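Local coordinates for protein UDP-N-acetylglucosamine 2-epimerase (Methanocaldococcus jannaschii, PDB 4NES) that probably catalyses the reversible epimerisation at C-2 of UDP-N-acetylglucosamine to UDP-N-acetylmannosamine, the activated donor of ManNAc residues, at residues F144-T147 and E148-N152; E157-E160 and E161-F165. All coordinates share one frame; numbering follows the deposited sequence.

Contact 1. Residues F144-T147 and E148-N152; sequences FAPT and EIAKN
The flat group here is the peptide carbonyl of Thr147. Over one of its faces the methyl of Ala150 comes in obliquely, with Ala150 CB 3.5 Å from Thr147 O, and that same O receives Lys151 N at 3.1 Å, the first i to i+4 bond of the helix. Pro146, a puckered ring, meets the helix through its CD corner, which rests 3.7 Å from Ala150 CB, with CG a little farther off; Leu120 and Asn169 also touch this ring. Ala145, the last residue of its strand, points its own methyl at the helix, and Ala145 CB sits 3.9 Å from Ala150 CB. The Ala150 methyl therefore touches Ala145, Pro146 and Thr147. This is the strand-to-helix turn of a beta-alpha-beta unit in a Rossmann-like domain of the GT-B fold, and Thr147 is the N-cap. Its OG1 lies between the backbone N and the carbonyl carbon (chi1 63°), a torsion that carries the hydroxyl over the first helical turn, where Ala150 N donates to OG1 at 3.2 Å in a nearly straight bond (165°). Ile149 CB comes within 3.6 Å of Thr147 OG1, while the rest of that side chain leads outward toward Glu316 of helix 313-316; Glu313 of the same helix touches Thr147.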
# COMPACT_ATOMS: atom_id res chain seq x y z
N PHE A 144 -16.42 2.76 -3.44
CA PHE A 144 -17.62 3.56 -3.30
C PHE A 144 -17.24 5.02 -3.32
O PHE A 144 -16.88 5.60 -2.30
CB PHE A 144 -18.37 3.15 -2.03
CG PHE A 144 -18.87 1.74 -2.07
CD1 PHE A 144 -19.83 1.37 -2.99
CD2 PHE A 144 -18.34 0.77 -1.22
CE1 PHE A 144 -20.30 0.07 -3.05
CE2 PHE A 144 -18.80 -0.54 -1.27
CZ PHE A 144 -19.78 -0.89 -2.19
N ALA A 145 -17.32 5.61 -4.51
CA ALA A 145 -16.90 6.98 -4.75
C ALA A 145 -18.03 7.95 -4.42
O ALA A 145 -19.20 7.66 -4.69
CB ALA A 145 -16.45 7.14 -6.19
N PRO A 146 -17.70 9.10 -3.82
CA PRO A 146 -18.80 10.00 -3.46
C PRO A 146 -19.28 10.85 -4.63
O PRO A 146 -20.43 11.30 -4.62
CB PRO A 146 -18.18 10.89 -2.38
CG PRO A 146 -16.71 10.89 -2.72
CD PRO A 146 -16.42 9.50 -3.21
N THR A 147 -18.42 11.06 -5.62
CA THR A 147 -18.72 11.96 -6.74
C THR A 147 -18.11 11.45 -8.03
O THR A 147 -17.24 10.57 -8.02
CB THR A 147 -18.12 13.36 -6.52
OG1 THR A 147 -16.69 13.25 -6.48
CG2 THR A 147 -18.62 14.00 -5.25
N GLU A 148 -18.52 12.05 -9.14
CA GLU A 148 -17.93 11.74 -10.43
C GLU A 148 -16.47 12.15 -10.52
O GLU A 148 -15.69 11.48 -11.20
CB GLU A 148 -18.75 12.37 -11.56
CG GLU A 148 -20.18 11.85 -11.64
CD GLU A 148 -20.28 10.41 -12.12
OE1 GLU A 148 -19.28 9.86 -12.63
OE2 GLU A 148 -21.38 9.83 -12.01
N ILE A 149 -16.08 13.22 -9.83
CA ILE A 149 -14.67 13.62 -9.74
C ILE A 149 -13.83 12.49 -9.16
O ILE A 149 -12.77 12.14 -9.69
CB ILE A 149 -14.48 14.88 -8.88
CG1 ILE A 149 -15.05 16.10 -9.61
CG2 ILE A 149 -13.01 15.09 -8.53
CD1 ILE A 149 -14.51 16.28 -11.01
N ALA A 150 -14.31 11.90 -8.07
CA ALA A 150 -13.63 10.78 -7.43
C ALA A 150 -13.55 9.58 -8.37
O ALA A 150 -12.50 8.93 -8.48
CB ALA A 150 -14.32 10.42 -6.13
N LYS A 151 -14.65 9.27 -9.07
CA LYS A 151 -14.62 8.18 -10.04
C LYS A 151 -13.57 8.44 -11.12
O LYS A 151 -12.81 7.55 -11.48
CB LYS A 151 -16.00 7.98 -10.69
CG LYS A 151 -15.94 7.06 -11.90
CD LYS A 151 -17.31 6.62 -12.34
CE LYS A 151 -17.22 5.71 -13.56
NZ LYS A 151 -18.57 5.22 -13.98
N ASN A 152 -13.53 9.66 -11.62
CA ASN A 152 -12.56 10.00 -12.65
C ASN A 152 -11.12 9.91 -12.14
O ASN A 152 -10.22 9.48 -12.88
CB ASN A 152 -12.87 11.37 -13.26
CG ASN A 152 -14.08 11.33 -14.16
OD1 ASN A 152 -14.42 10.29 -14.71
ND2 ASN A 152 -14.75 12.46 -14.31

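Contact 2. Residues E157-E160 and E161-F165; sequences EGIE and ENKIF
Lys163 folds back on Glu160, three residues earlier, and the two side chains run side by side in the same direction. A backbone bond closes the turn, Lys163 N to Glu160 O at 3.1 Å. The donor stands well above the carbonyl plane, 48° out of it, as the tight winding of the 3-10 turn at residues 161-163 brings it there. Along the side chains Lys163 CD lies 3.5 Å from Glu160 CG. At chi4 (59°) the lysine bends and lays NZ against the glutamate methylene, Lys163 NZ to Glu160 CG being 3.1 Å. The carboxylate is farther off, with Lys163 NZ 3.7 Å from Glu160 OE2, a long salt bridge. Glu160 itself has a chi1 of 23°, far from staggered, and bends again at chi2; this sets CG and the carboxylate beside the lysine, probably at some torsional cost. From the middle of the turn, Asn162 OD1 comes back to within 3.6 Å of Glu160 CB. Beside this polar pair, the isoleucines Ile159 and Ile164 cross at about a right angle, with Ile159 CG2 4.2 Å from Ile164 CG1, and that Ile164 CG1 also lies 3.7 Å from Glu160 O.

Farther out, Leu154 of helix 148-156 touches both isoleucines; Leu155 adds to Ile164, and Leu143 of strand 142-145 to Ile159 and Lys163. The chain arrives from the helix through a Schellman motif, with Gly158 at positive phi as its C-prime residue. Just before it, buried Glu157 is anchored by salt bridges to Arg121 and Arg125 and a hydrogen bond to His138. With the ammonium closer to a methylene than to either carboxylate oxygen, the partly exposed Glu160-Lys163 pair probably contributes only a modest electrostatic attraction.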
# COMPACT_ATOMS: atom_id res chain seq x y z
N GLU A 157 -6.14 6.43 -12.64
CA GLU A 157 -5.12 5.55 -12.06
C GLU A 157 -5.30 4.10 -12.51
O GLU A 157 -4.73 3.19 -11.91
CB GLU A 157 -5.12 5.67 -10.53
CG GLU A 157 -4.73 7.06 -10.05
CD GLU A 157 -4.85 7.25 -8.55
OE1 GLU A 157 -5.02 6.25 -7.81
OE2 GLU A 157 -4.77 8.41 -8.11
N GLY A 158 -6.10 3.92 -13.55
CA GLY A 158 -6.20 2.63 -14.22
C GLY A 158 -7.09 1.60 -13.55
O GLY A 158 -7.08 0.44 -13.93
N ILE A 159 -7.86 2.02 -12.56
CA ILE A 159 -8.75 1.10 -11.86
C ILE A 159 -9.93 0.77 -12.76
O ILE A 159 -10.46 1.63 -13.46
CB ILE A 159 -9.19 1.68 -10.51
CG1 ILE A 159 -8.01 1.64 -9.54
CG2 ILE A 159 -10.38 0.92 -9.92
CD1 ILE A 159 -8.14 2.59 -8.38
N GLU A 160 -10.32 -0.50 -12.78
CA GLU A 160 -11.38 -0.97 -13.66
C GLU A 160 -12.74 -0.37 -13.30
O GLU A 160 -13.13 -0.32 -12.12
CB GLU A 160 -11.45 -2.50 -13.63
CG GLU A 160 -10.86 -3.14 -12.37
CD GLU A 160 -9.33 -3.18 -12.33
OE1 GLU A 160 -8.72 -3.87 -13.18
OE2 GLU A 160 -8.73 -2.54 -11.45
N GLU A 161 -13.45 0.10 -14.32
CA GLU A 161 -14.70 0.81 -14.09
C GLU A 161 -15.73 -0.05 -13.36
O GLU A 161 -16.55 0.48 -12.60
CB GLU A 161 -15.28 1.35 -15.40
CG GLU A 161 -16.46 2.29 -15.18
CD GLU A 161 -16.84 3.08 -16.41
OE1 GLU A 161 -16.14 2.95 -17.44
OE2 GLU A 161 -17.83 3.84 -16.34
N ASN A 162 -15.72 -1.36 -13.58
CA ASN A 162 -16.75 -2.20 -12.96
C ASN A 162 -16.61 -2.34 -11.44
O ASN A 162 -17.52 -2.85 -10.78
CB ASN A 162 -16.90 -3.56 -13.66
CG ASN A 162 -15.66 -4.43 -13.55
OD1 ASN A 162 -14.67 -4.06 -12.92
ND2 ASN A 162 -15.72 -5.61 -14.16
N LYS A 163 -15.48 -1.88 -10.90
CA LYS A 163 -15.26 -1.86 -9.46
C LYS A 163 -15.79 -0.58 -8.80
O LYS A 163 -15.88 -0.50 -7.57
CB LYS A 163 -13.77 -1.93 -9.15
CG LYS A 163 -13.06 -3.24 -9.43
CD LYS A 163 -11.61 -3.11 -8.96
CE LYS A 163 -10.92 -4.45 -8.81
NZ LYS A 163 -10.87 -5.23 -10.07
N ILE A 164 -16.11 0.42 -9.61
CA ILE A 164 -16.41 1.76 -9.11
C ILE A 164 -17.91 2.05 -9.12
O ILE A 164 -18.58 1.86 -10.14
CB ILE A 164 -15.70 2.84 -9.96
CG1 ILE A 164 -14.21 2.53 -10.08
CG2 ILE A 164 -15.89 4.22 -9.34
CD1 ILE A 164 -13.53 3.39 -11.12
N PHE A 165 -18.41 2.51 -7.98
CA PHE A 165 -19.82 2.89 -7.84
C PHE A 165 -19.87 4.28 -7.26
O PHE A 165 -19.33 4.51 -6.17
CB PHE A 165 -20.52 1.91 -6.90
CG PHE A 165 -20.45 0.49 -7.35
CD1 PHE A 165 -19.36 -0.31 -7.04
CD2 PHE A 165 -21.47 -0.05 -8.12
CE1 PHE A 165 -19.30 -1.64 -7.49
CE2 PHE A 165 -21.42 -1.37 -8.56
CZ PHE A 165 -20.34 -2.15 -8.24

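Overall arrangement
The two contacts follow one another in a single beta-alpha-beta unit: contact 1 leads from strand 142-145 into helix 148-156, and contact 2 leads from the end of that helix to strand 164-166, the outermost strand of this sheet within the chain. Their centres are 10 Å apart. Lys151 NZ of contact 1 pairs with Glu161 OE2 of contact 2 at 2.8 Å, a salt bridge from helix 148-156 to the 3-10 turn 161-163, while Lys151 CG packs on Ile164 CG2 at 3.8 Å. Ala145 N and Phe165 O, 2.8 Å apart, probably bond between the neighbouring strands. Both contacts lie away from the substrate site, although the Pro146 side chain is about 13 Å from a bound UDP.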